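Local coordinates for putative prolyl-tRNA synthetase (PDB 5XIL), which probably joins L-proline to tRNA(Pro) using ATP, and is represented here by its class II catalytic core, anticodon-binding domain and C-terminal domain, at residues Tyr44-Val49 with Asn134-Val139; Gln50-Gly55 with Glu187-Val192; Ala172-Glu177 with Trp258-Gly263; Phe245-Pro248 with Thr254-Pro257. All blocks are in the same frame, centred on the assembly; numbering follows the deposited sequence.

Contact 1 (Tyr44-Val49 with Asn134-Val139); sequences YVWKCV and NMWNNV
Trp46, on the helix, and Trp136, on the strand, reach across the gap between their backbones and meet through their six-membered rings. The closest pair is Trp46 CZ2 with Trp136 CZ3 at 3.6 Å, and Trp46 CZ2 comes to the edge of the Trp136 ring, lying in its plane. The two planes stand 74° apart and the ring centroids are 5.7 Å from each other, an oblique encounter that is neither a stack nor a clean T. Two long, flat indoles suit this place, since the nearest alpha carbons, those of Trp46 and Trp136, are 11.0 Å apart. Trp46 manages its share by swinging CG to the side opposite its own N (chi1 -168°), which throws the benzo ring out toward the strand. One turn further on, Val49 O lies 4.2 Å from Trp136 CH2.

A second shell holds both indoles: Gln50 and Leu53 of the same helix and Gln159 of strand 156-165 pack on Trp136, while Leu264 and Thr266 press on Trp46. Elsewhere on this helix, Lys47 makes a salt bridge to Glu58 of the second subunit. A long helix at the dimer interface is characteristic of motif 1 of class II synthetases; here it rests, through two tryptophans, on strand 131-139, which probably corresponds to the first strand of motif 2.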
loop_
_atom_site.group_PDB
_atom_site.type_symbol
_atom_site.label_atom_id
_atom_site.label_comp_id
_atom_site.label_asym_id
_atom_site.label_seq_id
_atom_site.Cartn_x
_atom_site.Cartn_y
_atom_site.Cartn_z
ATOM N N TYR A 44 1.474 11.544 -0.855
ATOM C CA TYR A 44 2.709 10.911 -1.345
ATOM C C TYR A 44 3.582 10.565 -0.176
ATOM O O TYR A 44 4.257 9.514 -0.163
ATOM C CB TYR A 44 3.489 11.805 -2.283
ATOM C CG TYR A 44 4.624 11.111 -2.892
ATOM C CD1 TYR A 44 4.416 10.254 -3.964
ATOM C CD2 TYR A 44 5.926 11.312 -2.432
ATOM C CE1 TYR A 44 5.495 9.562 -4.539
ATOM C CE2 TYR A 44 7.010 10.636 -2.966
ATOM C CZ TYR A 44 6.787 9.756 -4.018
ATOM O OH TYR A 44 7.821 9.098 -4.572
ATOM N N VAL A 45 3.566 11.446 0.839
ATOM C CA VAL A 45 4.362 11.146 2.048
ATOM C C VAL A 45 3.929 9.810 2.727
ATOM O O VAL A 45 4.743 9.000 3.036
ATOM C CB VAL A 45 4.347 12.318 3.043
ATOM C CG1 VAL A 45 5.173 11.967 4.222
ATOM C CG2 VAL A 45 4.833 13.586 2.375
ATOM N N TRP A 46 2.621 9.620 2.887
ATOM C CA TRP A 46 2.013 8.410 3.439
ATOM C C TRP A 46 2.320 7.234 2.539
ATOM O O TRP A 46 2.789 6.216 3.011
ATOM C CB TRP A 46 0.529 8.609 3.684
ATOM C CG TRP A 46 -0.034 7.476 4.518
ATOM C CD1 TRP A 46 -0.919 6.569 4.097
ATOM C CD2 TRP A 46 0.346 7.081 5.869
ATOM N NE1 TRP A 46 -1.176 5.643 5.113
ATOM C CE2 TRP A 46 -0.383 5.926 6.192
ATOM C CE3 TRP A 46 1.243 7.565 6.795
ATOM C CZ2 TRP A 46 -0.280 5.287 7.447
ATOM C CZ3 TRP A 46 1.332 6.968 8.033
ATOM C CH2 TRP A 46 0.588 5.837 8.353
ATOM N N LYS A 47 2.253 7.437 1.234
ATOM C CA LYS A 47 2.605 6.329 0.297
ATOM C C LYS A 47 4.050 5.859 0.540
ATOM O O LYS A 47 4.318 4.676 0.576
ATOM C CB LYS A 47 2.446 6.799 -1.125
ATOM C CG LYS A 47 2.485 5.680 -2.071
ATOM C CD LYS A 47 2.517 6.267 -3.486
ATOM C CE LYS A 47 1.653 5.465 -4.439
ATOM N NZ LYS A 47 1.832 6.007 -5.825
ATOM N N CYS A 48 4.947 6.801 0.764
ATOM C CA CYS A 48 6.370 6.560 1.005
ATOM C C CYS A 48 6.569 5.811 2.301
ATOM O O CYS A 48 7.377 4.868 2.395
ATOM C CB CYS A 48 7.201 7.841 1.059
ATOM S SG CYS A 48 7.386 8.606 -0.559
ATOM N N VAL A 49 5.804 6.250 3.315
ATOM C CA VAL A 49 5.834 5.573 4.591
ATOM C C VAL A 49 5.341 4.140 4.498
ATOM O O VAL A 49 5.956 3.169 5.070
ATOM C CB VAL A 49 5.054 6.348 5.667
ATOM C CG1 VAL A 49 4.900 5.512 6.942
ATOM C CG2 VAL A 49 5.717 7.683 5.927
ATOM N N ASN A 134 -0.348 -7.451 10.749
ATOM C CA ASN A 134 -0.388 -6.056 10.574
ATOM C C ASN A 134 -1.527 -5.697 9.674
ATOM O O ASN A 134 -1.875 -6.429 8.725
ATOM C CB ASN A 134 0.940 -5.612 9.921
ATOM C CG ASN A 134 0.991 -4.136 9.649
ATOM O OD1 ASN A 134 0.910 -3.345 10.590
ATOM N ND2 ASN A 134 1.034 -3.743 8.375
ATOM N N MET A 135 -2.073 -4.515 9.898
ATOM C CA MET A 135 -3.124 -3.964 9.069
ATOM C C MET A 135 -2.838 -2.501 8.770
ATOM O O MET A 135 -2.358 -1.790 9.640
ATOM C CB MET A 135 -4.423 -4.001 9.858
ATOM C CG MET A 135 -4.915 -5.367 10.123
ATOM S SD MET A 135 -6.461 -5.296 11.101
ATOM C CE MET A 135 -5.858 -4.589 12.606
ATOM N N TRP A 136 -3.044 -2.103 7.538
ATOM C CA TRP A 136 -3.021 -0.706 7.098
ATOM C C TRP A 136 -4.450 -0.265 7.017
ATOM O O TRP A 136 -5.219 -0.800 6.238
ATOM C CB TRP A 136 -2.322 -0.561 5.749
ATOM C CG TRP A 136 -0.857 -0.777 5.845
ATOM C CD1 TRP A 136 -0.188 -1.951 5.629
ATOM C CD2 TRP A 136 0.153 0.183 6.230
ATOM N NE1 TRP A 136 1.142 -1.770 5.847
ATOM C CE2 TRP A 136 1.392 -0.475 6.190
ATOM C CE3 TRP A 136 0.132 1.525 6.545
ATOM C CZ2 TRP A 136 2.591 0.165 6.481
ATOM C CZ3 TRP A 136 1.319 2.151 6.861
ATOM C CH2 TRP A 136 2.531 1.466 6.832
ATOM N N ASN A 137 -4.903 0.627 7.864
ATOM C CA ASN A 137 -6.295 1.007 7.686
ATOM C C ASN A 137 -6.632 2.355 8.198
ATOM O O ASN A 137 -5.764 3.070 8.672
ATOM C CB ASN A 137 -7.240 -0.046 8.244
ATOM C CG ASN A 137 -7.006 -0.321 9.698
ATOM O OD1 ASN A 137 -6.760 0.592 10.488
ATOM N ND2 ASN A 137 -7.126 -1.583 10.068
ATOM N N ASN A 138 -7.906 2.709 8.094
ATOM C CA ASN A 138 -8.359 4.016 8.526
ATOM C C ASN A 138 -9.225 3.980 9.765
ATOM O O ASN A 138 -10.321 3.442 9.747
ATOM C CB ASN A 138 -9.024 4.748 7.371
ATOM C CG ASN A 138 -10.081 3.938 6.708
ATOM O OD1 ASN A 138 -9.813 3.135 5.810
ATOM N ND2 ASN A 138 -11.304 4.142 7.145
ATOM N N VAL A 139 -8.678 4.545 10.846
ATOM C CA VAL A 139 -9.377 4.786 12.088
ATOM C C VAL A 139 -10.325 6.036 12.079
ATOM O O VAL A 139 -10.023 7.097 11.502
ATOM C CB VAL A 139 -8.351 4.908 13.250
ATOM C CG1 VAL A 139 -8.961 5.577 14.472
ATOM C CG2 VAL A 139 -7.802 3.531 13.603
#

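Contact 2 (Gln50-Gly55 with Glu187-Val192); sequences QRFLGG and EQLLAV
Leu189 lies over one face of the Phe52 ring, and this apolar pair is the tight part of the contact. Its CG sits 4.1 Å from the ring centroid and 18° off the normal, a CH-pi interaction displaced somewhat toward the rim. One branch of the leucine reaches further back along the phenylalanine, CD1 coming to 3.7 Å from Phe52 CB, while the two side chains slide past each other in opposite directions. Phe52 can offer its face in this way because CG is turned opposite the backbone N (chi1 176°), extending the ring from helix 40-60 toward the end of helix 168-189. A flat aromatic suits this position: it spans the gap between helices whose nearest alpha carbons, those of Phe52 and Leu189, are 8.3 Å apart.

The far end of the ring belongs to a looser, more polar border. There Gln188 OE1 approaches the edge of the ring in its plane, 3.6 Å from Phe52 CZ, and the amide plane is turned 76° from the ring. The slightly positive hydrogens of an aromatic rim are compatible with a carbonyl oxygen, so the partly exposed glutamine can border the ring with its extended chain.

Around this pair, Val185 of helix 168-189 also touches Phe52, and Val288 of a loop packs on Leu189. Beyond Leu189 the chain leaves the helix at Ala191, with positive phi, where helices 267-276 and 387-412 close in on it.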
loop_
_atom_site.group_PDB
_atom_site.type_symbol
_atom_site.label_atom_id
_atom_site.label_comp_id
_atom_site.label_asym_id
_atom_site.label_seq_id
_atom_site.Cartn_x
_atom_site.Cartn_y
_atom_site.Cartn_z
ATOM N N GLN A 50 4.257 3.968 3.775
ATOM C CA GLN A 50 3.724 2.625 3.569
ATOM C C GLN A 50 4.757 1.684 2.910
ATOM O O GLN A 50 4.938 0.563 3.340
ATOM C CB GLN A 50 2.483 2.635 2.697
ATOM C CG GLN A 50 1.262 3.083 3.393
ATOM C CD GLN A 50 -0.001 3.079 2.513
ATOM O OE1 GLN A 50 0.045 3.413 1.354
ATOM N NE2 GLN A 50 -1.107 2.754 3.104
ATOM N N ARG A 51 5.411 2.140 1.863
ATOM C CA ARG A 51 6.425 1.356 1.196
ATOM C C ARG A 51 7.572 0.980 2.117
ATOM O O ARG A 51 7.918 -0.192 2.221
ATOM C CB ARG A 51 6.905 2.059 -0.038
ATOM C CG ARG A 51 5.821 2.036 -1.114
ATOM C CD ARG A 51 6.199 2.921 -2.304
ATOM N NE ARG A 51 5.150 2.910 -3.320
ATOM C CZ ARG A 51 5.027 3.855 -4.253
ATOM N NH1 ARG A 51 5.880 4.843 -4.298
ATOM N NH2 ARG A 51 4.056 3.795 -5.150
ATOM N N PHE A 52 8.106 1.965 2.829
ATOM C CA PHE A 52 9.332 1.888 3.568
ATOM C C PHE A 52 9.065 1.064 4.822
ATOM O O PHE A 52 9.779 0.152 5.090
ATOM C CB PHE A 52 9.797 3.312 3.925
ATOM C CG PHE A 52 11.025 3.412 4.796
ATOM C CD1 PHE A 52 12.298 3.282 4.253
ATOM C CD2 PHE A 52 10.920 3.607 6.178
ATOM C CE1 PHE A 52 13.429 3.421 5.046
ATOM C CE2 PHE A 52 12.051 3.765 6.970
ATOM C CZ PHE A 52 13.298 3.638 6.410
ATOM N N LEU A 53 8.090 1.499 5.626
ATOM C CA LEU A 53 7.724 0.772 6.862
ATOM C C LEU A 53 7.112 -0.606 6.563
ATOM O O LEU A 53 7.444 -1.573 7.216
ATOM C CB LEU A 53 6.729 1.593 7.719
ATOM C CG LEU A 53 6.216 0.951 8.996
ATOM C CD1 LEU A 53 7.401 0.633 9.894
ATOM C CD2 LEU A 53 5.194 1.917 9.648
ATOM N N GLY A 54 6.282 -0.687 5.557
ATOM C CA GLY A 54 5.748 -1.955 5.075
ATOM C C GLY A 54 6.833 -2.936 4.762
ATOM O O GLY A 54 6.709 -4.120 5.110
ATOM N N GLY A 55 7.830 -2.497 4.034
ATOM C CA GLY A 55 8.957 -3.335 3.701
ATOM C C GLY A 55 9.679 -3.900 4.892
ATOM O O GLY A 55 9.959 -5.117 4.974
ATOM N N GLU A 187 13.528 9.463 11.083
ATOM C CA GLU A 187 14.903 9.900 10.806
ATOM C C GLU A 187 15.303 9.811 9.302
ATOM O O GLU A 187 15.836 10.800 8.720
ATOM C CB GLU A 187 15.912 9.131 11.670
ATOM C CG GLU A 187 15.871 9.416 13.148
ATOM C CD GLU A 187 16.676 8.435 14.000
ATOM O OE1 GLU A 187 16.942 7.341 13.558
ATOM O OE2 GLU A 187 16.970 8.721 15.184
ATOM N N GLN A 188 15.042 8.645 8.727
ATOM C CA GLN A 188 15.542 8.297 7.399
ATOM C C GLN A 188 14.613 8.785 6.337
ATOM O O GLN A 188 15.092 9.206 5.283
ATOM C CB GLN A 188 15.778 6.812 7.268
ATOM C CG GLN A 188 16.827 6.372 8.231
ATOM C CD GLN A 188 17.085 4.908 8.144
ATOM O OE1 GLN A 188 16.824 4.240 7.115
ATOM N NE2 GLN A 188 17.576 4.371 9.227
ATOM N N LEU A 189 13.292 8.778 6.569
ATOM C CA LEU A 189 12.376 9.340 5.571
ATOM C C LEU A 189 12.098 10.778 5.776
ATOM O O LEU A 189 12.058 11.548 4.825
ATOM C CB LEU A 189 11.059 8.594 5.455
ATOM C CG LEU A 189 10.997 7.323 4.684
ATOM C CD1 LEU A 189 9.495 6.958 4.680
ATOM C CD2 LEU A 189 11.415 7.494 3.241
ATOM N N LEU A 190 11.831 11.201 7.028
ATOM C CA LEU A 190 11.269 12.498 7.213
ATOM C C LEU A 190 12.266 13.551 7.743
ATOM O O LEU A 190 11.878 14.662 7.976
ATOM C CB LEU A 190 10.065 12.378 8.182
ATOM C CG LEU A 190 9.002 11.355 7.838
ATOM C CD1 LEU A 190 7.881 11.390 8.890
ATOM C CD2 LEU A 190 8.478 11.498 6.429
ATOM N N ALA A 191 13.495 13.110 8.012
ATOM C CA ALA A 191 14.605 13.925 8.507
ATOM C C ALA A 191 14.252 14.581 9.860
ATOM O O ALA A 191 14.656 15.706 10.183
ATOM C CB ALA A 191 15.056 14.948 7.452
ATOM N N VAL A 192 13.419 13.855 10.633
ATOM C CA VAL A 192 12.969 14.344 11.947
ATOM C C VAL A 192 13.709 13.563 13.024
ATOM O O VAL A 192 13.652 12.365 13.028
ATOM C CB VAL A 192 11.434 14.084 12.111
ATOM C CG1 VAL A 192 11.010 14.351 13.562
ATOM C CG2 VAL A 192 10.637 14.940 11.128
#

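Contact 3 (Ala172-Glu177 with Trp258-Gly263); sequences AKEVLE and WQNSWG
The Trp262 indole holds Asn260 CG at its edge, near the ring plane, and the Asn260 amide in turn meets the carboxylate of Glu174. These two side chains cross at about a right angle, with the amide and carboxylate planes 60° apart. Asn260 ND2 donates to Glu174 OE1 across 2.8 Å in an almost straight bond (174°). The acceptor lies in the amide plane, whereas the amide reaches the carboxylate from its anti side and somewhat out of plane. At the other end of the same amide, Trp262 NE1 gives a weak, bent bond of 2.9 Å to Asn260 OD1. Asparagine suits this place because its two ends can accept from an indole and donate to a carboxylate at once, which fixes the rotation of the amide.

Asn260 CG is tucked between the backbone N and the carbonyl carbon (chi1 66°), which turns the amide so that ND2 faces the Glu174 carboxylate. Beside it, Val175 CG2 packs against Asn260 CB at 3.6 Å and gives the buried polar cluster an apolar flank.

Glu174 is itself anchored from beyond the two segments: Trp165 NE1 also donates to its OE1, and Arg132 forms a salt bridge with OE2, so the buried negative charge is probably compensated and the carboxylate form favoured. Strand 253-265 pairs with strand 156-165 through Asn260 and Cys163, and with strand 223-234 through Ser261 and His231. A helix packed on antiparallel strands is characteristic of the class II synthetase core, and this strand leads into helix 267-276, consistent with the strand-helix unit of motif 3.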
loop_
_atom_site.group_PDB
_atom_site.type_symbol
_atom_site.label_atom_id
_atom_site.label_comp_id
_atom_site.label_asym_id
_atom_site.label_seq_id
_atom_site.Cartn_x
_atom_site.Cartn_y
_atom_site.Cartn_z
ATOM N N ALA A 172 9.522 -9.063 23.710
ATOM C CA ALA A 172 10.296 -7.872 24.076
ATOM C C ALA A 172 11.241 -7.446 23.001
ATOM O O ALA A 172 11.417 -6.227 22.753
ATOM C CB ALA A 172 11.084 -8.056 25.364
ATOM N N LYS A 173 11.858 -8.416 22.348
ATOM C CA LYS A 173 12.799 -8.116 21.295
ATOM C C LYS A 173 12.080 -7.463 20.095
ATOM O O LYS A 173 12.572 -6.480 19.583
ATOM C CB LYS A 173 13.565 -9.362 20.868
ATOM C CG LYS A 173 14.370 -9.272 19.574
ATOM C CD LYS A 173 15.182 -10.568 19.454
ATOM C CE LYS A 173 16.106 -10.602 18.242
ATOM N NZ LYS A 173 15.244 -10.456 17.035
ATOM N N GLU A 174 10.903 -7.958 19.746
ATOM C CA GLU A 174 10.168 -7.409 18.591
ATOM C C GLU A 174 9.662 -5.991 18.878
ATOM O O GLU A 174 9.593 -5.143 17.981
ATOM C CB GLU A 174 9.018 -8.304 18.230
ATOM C CG GLU A 174 8.339 -7.893 16.914
ATOM C CD GLU A 174 7.145 -8.754 16.564
ATOM O OE1 GLU A 174 6.290 -9.083 17.461
ATOM O OE2 GLU A 174 7.033 -9.075 15.370
ATOM N N VAL A 175 9.227 -5.785 20.118
ATOM C CA VAL A 175 8.793 -4.463 20.576
ATOM C C VAL A 175 9.808 -3.383 20.195
ATOM O O VAL A 175 9.455 -2.344 19.632
ATOM C CB VAL A 175 8.551 -4.461 22.091
ATOM C CG1 VAL A 175 8.504 -3.037 22.608
ATOM C CG2 VAL A 175 7.226 -5.143 22.420
ATOM N N LEU A 176 11.080 -3.654 20.444
ATOM C CA LEU A 176 12.150 -2.724 20.143
ATOM C C LEU A 176 12.564 -2.727 18.679
ATOM O O LEU A 176 13.002 -1.701 18.185
ATOM C CB LEU A 176 13.358 -2.955 21.033
ATOM C CG LEU A 176 13.182 -2.759 22.533
ATOM C CD1 LEU A 176 14.366 -3.244 23.361
ATOM C CD2 LEU A 176 12.963 -1.286 22.796
ATOM N N GLU A 177 12.431 -3.838 17.992
ATOM C CA GLU A 177 12.659 -3.870 16.559
ATOM C C GLU A 177 11.686 -2.945 15.846
ATOM O O GLU A 177 12.087 -2.191 14.928
ATOM C CB GLU A 177 12.594 -5.267 15.969
ATOM C CG GLU A 177 13.856 -6.093 16.301
ATOM C CD GLU A 177 13.666 -7.590 16.036
ATOM O OE1 GLU A 177 12.542 -8.130 16.050
ATOM O OE2 GLU A 177 14.677 -8.263 15.837
ATOM N N TRP A 258 2.811 -14.200 24.992
ATOM C CA TRP A 258 3.241 -12.851 25.203
ATOM C C TRP A 258 2.907 -12.014 23.968
ATOM O O TRP A 258 3.335 -12.325 22.847
ATOM C CB TRP A 258 4.712 -12.881 25.489
ATOM C CG TRP A 258 5.026 -13.697 26.733
ATOM C CD1 TRP A 258 5.148 -15.086 26.810
ATOM C CD2 TRP A 258 5.132 -13.214 28.082
ATOM N NE1 TRP A 258 5.338 -15.453 28.140
ATOM C CE2 TRP A 258 5.353 -14.338 28.925
ATOM C CE3 TRP A 258 5.148 -11.942 28.650
ATOM C CZ2 TRP A 258 5.554 -14.212 30.304
ATOM C CZ3 TRP A 258 5.310 -11.820 29.999
ATOM C CH2 TRP A 258 5.473 -12.955 30.822
ATOM N N GLN A 259 2.135 -10.956 24.167
ATOM C CA GLN A 259 1.640 -10.153 23.085
ATOM C C GLN A 259 2.234 -8.729 23.075
ATOM O O GLN A 259 2.681 -8.177 24.085
ATOM C CB GLN A 259 0.102 -10.077 23.174
ATOM C CG GLN A 259 -0.557 -11.364 22.757
ATOM C CD GLN A 259 -2.037 -11.330 22.918
ATOM O OE1 GLN A 259 -2.596 -11.820 23.916
ATOM N NE2 GLN A 259 -2.690 -10.693 21.981
ATOM N N ASN A 260 2.264 -8.176 21.884
ATOM C CA ASN A 260 2.597 -6.781 21.691
ATOM C C ASN A 260 1.682 -6.175 20.648
ATOM O O ASN A 260 0.946 -6.872 19.933
ATOM C CB ASN A 260 4.073 -6.611 21.325
ATOM C CG ASN A 260 4.452 -7.222 19.946
ATOM O OD1 ASN A 260 3.743 -7.095 18.960
ATOM N ND2 ASN A 260 5.596 -7.869 19.904
ATOM N N SER A 261 1.670 -4.849 20.634
ATOM C CA SER A 261 0.966 -4.109 19.643
ATOM C C SER A 261 1.702 -2.798 19.396
ATOM O O SER A 261 2.449 -2.342 20.217
ATOM C CB SER A 261 -0.519 -3.900 19.945
ATOM O OG SER A 261 -0.674 -3.001 20.971
ATOM N N TRP A 262 1.467 -2.227 18.232
ATOM C CA TRP A 262 2.284 -1.122 17.799
ATOM C C TRP A 262 1.599 -0.420 16.685
ATOM O O TRP A 262 0.977 -1.082 15.882
ATOM C CB TRP A 262 3.688 -1.634 17.428
ATOM C CG TRP A 262 3.770 -3.041 16.837
ATOM C CD1 TRP A 262 3.867 -4.225 17.543
ATOM C CD2 TRP A 262 3.774 -3.426 15.470
ATOM N NE1 TRP A 262 3.878 -5.282 16.716
ATOM C CE2 TRP A 262 3.881 -4.844 15.441
ATOM C CE3 TRP A 262 3.811 -2.724 14.256
ATOM C CZ2 TRP A 262 3.971 -5.570 14.258
ATOM C CZ3 TRP A 262 3.868 -3.446 13.091
ATOM C CH2 TRP A 262 3.957 -4.862 13.102
ATOM N N GLY A 263 1.628 0.918 16.661
ATOM C CA GLY A 263 1.024 1.668 15.613
ATOM C C GLY A 263 1.789 2.961 15.276
ATOM O O GLY A 263 2.423 3.555 16.132
#

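Contact 4 (Phe245-Pro248 with Thr254-Pro257); sequences FQDP and TLIP
The short strand 245-247 pairs antiparallel with the start of the long strand 253-265 as a beta hairpin, in which Phe245 and Leu255 make a hydrogen-bonded pair: Phe245 N donates to Leu255 O at 2.9 Å, and Leu255 N returns a bond to Phe245 O at 2.7 Å. Gln246 and Thr254 follow as a non-hydrogen-bonded pair, whose side chains leave the opposite side of the hairpin from those of Phe245 and Leu255.

On the apolar side, Leu255 CB sits over one face of the Phe245 ring, 4.0 Å from its centroid, in a CH-pi contact. The ring gets there because Phe245 CG takes the position between N and the carbonyl carbon (chi1 63°), which lays the ring back across the partner strand. Pro257 closes the edge of the ring, with its N near the ring plane and CD 4.0 Å from Phe245 CE1. The compact proline ring lies alongside the phenylalanine, the two side chains sliding past each other in opposite directions. His126 and Leu129 pack on Phe245 from outside the hairpin.

Leu255 reaches further, its CD1 lying 3.8 Å from Asp247 CB, while Asp247 OD1 accepts from Glu249 N and so probably helps to fix the start of the connecting loop.

Across the other face, the bent chain of Gln246 curls back so that Thr254 OG1 can donate to Gln246 OE1 at 2.8 Å, meeting a lone pair in the carbonyl plane. Gln246 NE2 is bonded to Asn251 O in the connecting loop. The threonine hydroxyl is gripped twice, since a water donates to Thr254 OG1 from 2.9 Å.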
loop_
_atom_site.group_PDB
_atom_site.type_symbol
_atom_site.label_atom_id
_atom_site.label_comp_id
_atom_site.label_asym_id
_atom_site.label_seq_id
_atom_site.Cartn_x
_atom_site.Cartn_y
_atom_site.Cartn_z
ATOM N N PHE A 245 -2.088 -22.091 25.235
ATOM C CA PHE A 245 -1.654 -23.301 24.596
ATOM C C PHE A 245 -0.958 -24.199 25.635
ATOM O O PHE A 245 -0.408 -23.731 26.630
ATOM C CB PHE A 245 -0.704 -22.960 23.424
ATOM C CG PHE A 245 0.559 -22.272 23.858
ATOM C CD1 PHE A 245 0.555 -20.909 24.193
ATOM C CD2 PHE A 245 1.764 -22.973 23.953
ATOM C CE1 PHE A 245 1.716 -20.300 24.630
ATOM C CE2 PHE A 245 2.923 -22.354 24.381
ATOM C CZ PHE A 245 2.886 -21.013 24.748
ATOM N N GLN A 246 -0.960 -25.499 25.372
ATOM C CA GLN A 246 -0.241 -26.431 26.265
ATOM C C GLN A 246 1.245 -26.285 26.096
ATOM O O GLN A 246 1.761 -26.123 24.962
ATOM C CB GLN A 246 -0.640 -27.899 25.970
ATOM C CG GLN A 246 -2.104 -28.227 26.280
ATOM C CD GLN A 246 -2.493 -27.792 27.671
ATOM O OE1 GLN A 246 -2.998 -26.692 27.854
ATOM N NE2 GLN A 246 -2.200 -28.629 28.674
ATOM N N ASP A 247 1.953 -26.322 27.213
ATOM C CA ASP A 247 3.369 -26.238 27.192
ATOM C C ASP A 247 3.899 -27.465 26.429
ATOM O O ASP A 247 3.574 -28.571 26.807
ATOM C CB ASP A 247 3.878 -26.282 28.602
ATOM C CG ASP A 247 5.366 -26.281 28.680
ATOM O OD1 ASP A 247 6.044 -26.556 27.679
ATOM O OD2 ASP A 247 5.834 -25.992 29.766
ATOM N N PRO A 248 4.623 -27.271 25.318
ATOM C CA PRO A 248 5.088 -28.439 24.516
ATOM C C PRO A 248 6.033 -29.386 25.273
ATOM O O PRO A 248 6.141 -30.560 24.915
ATOM C CB PRO A 248 5.838 -27.788 23.363
ATOM C CG PRO A 248 6.317 -26.467 23.941
ATOM C CD PRO A 248 5.127 -26.004 24.766
ATOM N N THR A 254 -0.774 -25.229 31.009
ATOM C CA THR A 254 -1.262 -24.289 29.983
ATOM C C THR A 254 -0.488 -23.002 30.125
ATOM O O THR A 254 -0.213 -22.557 31.240
ATOM C CB THR A 254 -2.732 -24.043 30.220
ATOM O OG1 THR A 254 -3.405 -25.316 30.211
ATOM C CG2 THR A 254 -3.316 -23.251 29.121
ATOM N N LEU A 255 -0.038 -22.459 28.998
ATOM C CA LEU A 255 0.758 -21.223 28.975
ATOM C C LEU A 255 -0.064 -20.161 28.249
ATOM O O LEU A 255 -0.959 -20.492 27.441
ATOM C CB LEU A 255 2.073 -21.399 28.239
ATOM C CG LEU A 255 3.041 -22.403 28.897
ATOM C CD1 LEU A 255 4.334 -22.502 28.104
ATOM C CD2 LEU A 255 3.317 -22.041 30.344
ATOM N N ILE A 256 0.283 -18.902 28.535
ATOM C CA ILE A 256 -0.333 -17.777 27.840
ATOM C C ILE A 256 0.701 -17.062 26.989
ATOM O O ILE A 256 1.820 -16.798 27.426
ATOM C CB ILE A 256 -0.939 -16.807 28.840
ATOM C CG1 ILE A 256 -1.947 -17.587 29.712
ATOM C CG2 ILE A 256 -1.675 -15.672 28.126
ATOM C CD1 ILE A 256 -2.739 -16.746 30.725
ATOM N N PRO A 257 0.353 -16.785 25.719
ATOM C CA PRO A 257 1.351 -16.118 24.889
ATOM C C PRO A 257 1.633 -14.707 25.383
ATOM O O PRO A 257 0.760 -14.110 26.015
ATOM C CB PRO A 257 0.674 -15.976 23.544
ATOM C CG PRO A 257 -0.401 -16.964 23.530
ATOM C CD PRO A 257 -0.824 -17.167 24.965
HETATM O O HOH W 1 -3.085 -27.674 31.826
#

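All four contacts engage the class II catalytic core. Contacts 1 and 2 share helix 40-60, their centres about 11 Å apart, and touch where Trp136 packs on Gln50, Leu53 and Gly54. Contact 2 also shares helix 168-189 with contact 3, about 19 Å away between centres, and so couples the dimer-facing helix to the one lying on the sheet. Contact 3 and contact 4 use adjoining parts of strand 253-265, their centres about 19 Å apart, with contact 4 nested within the loop that contact 3 closes. Along the chain, contacts 1 and 2 alternate their segments, as do contacts 2 and 3. The hairpin of contact 4 lies farthest out, about 38 Å from the chain centre.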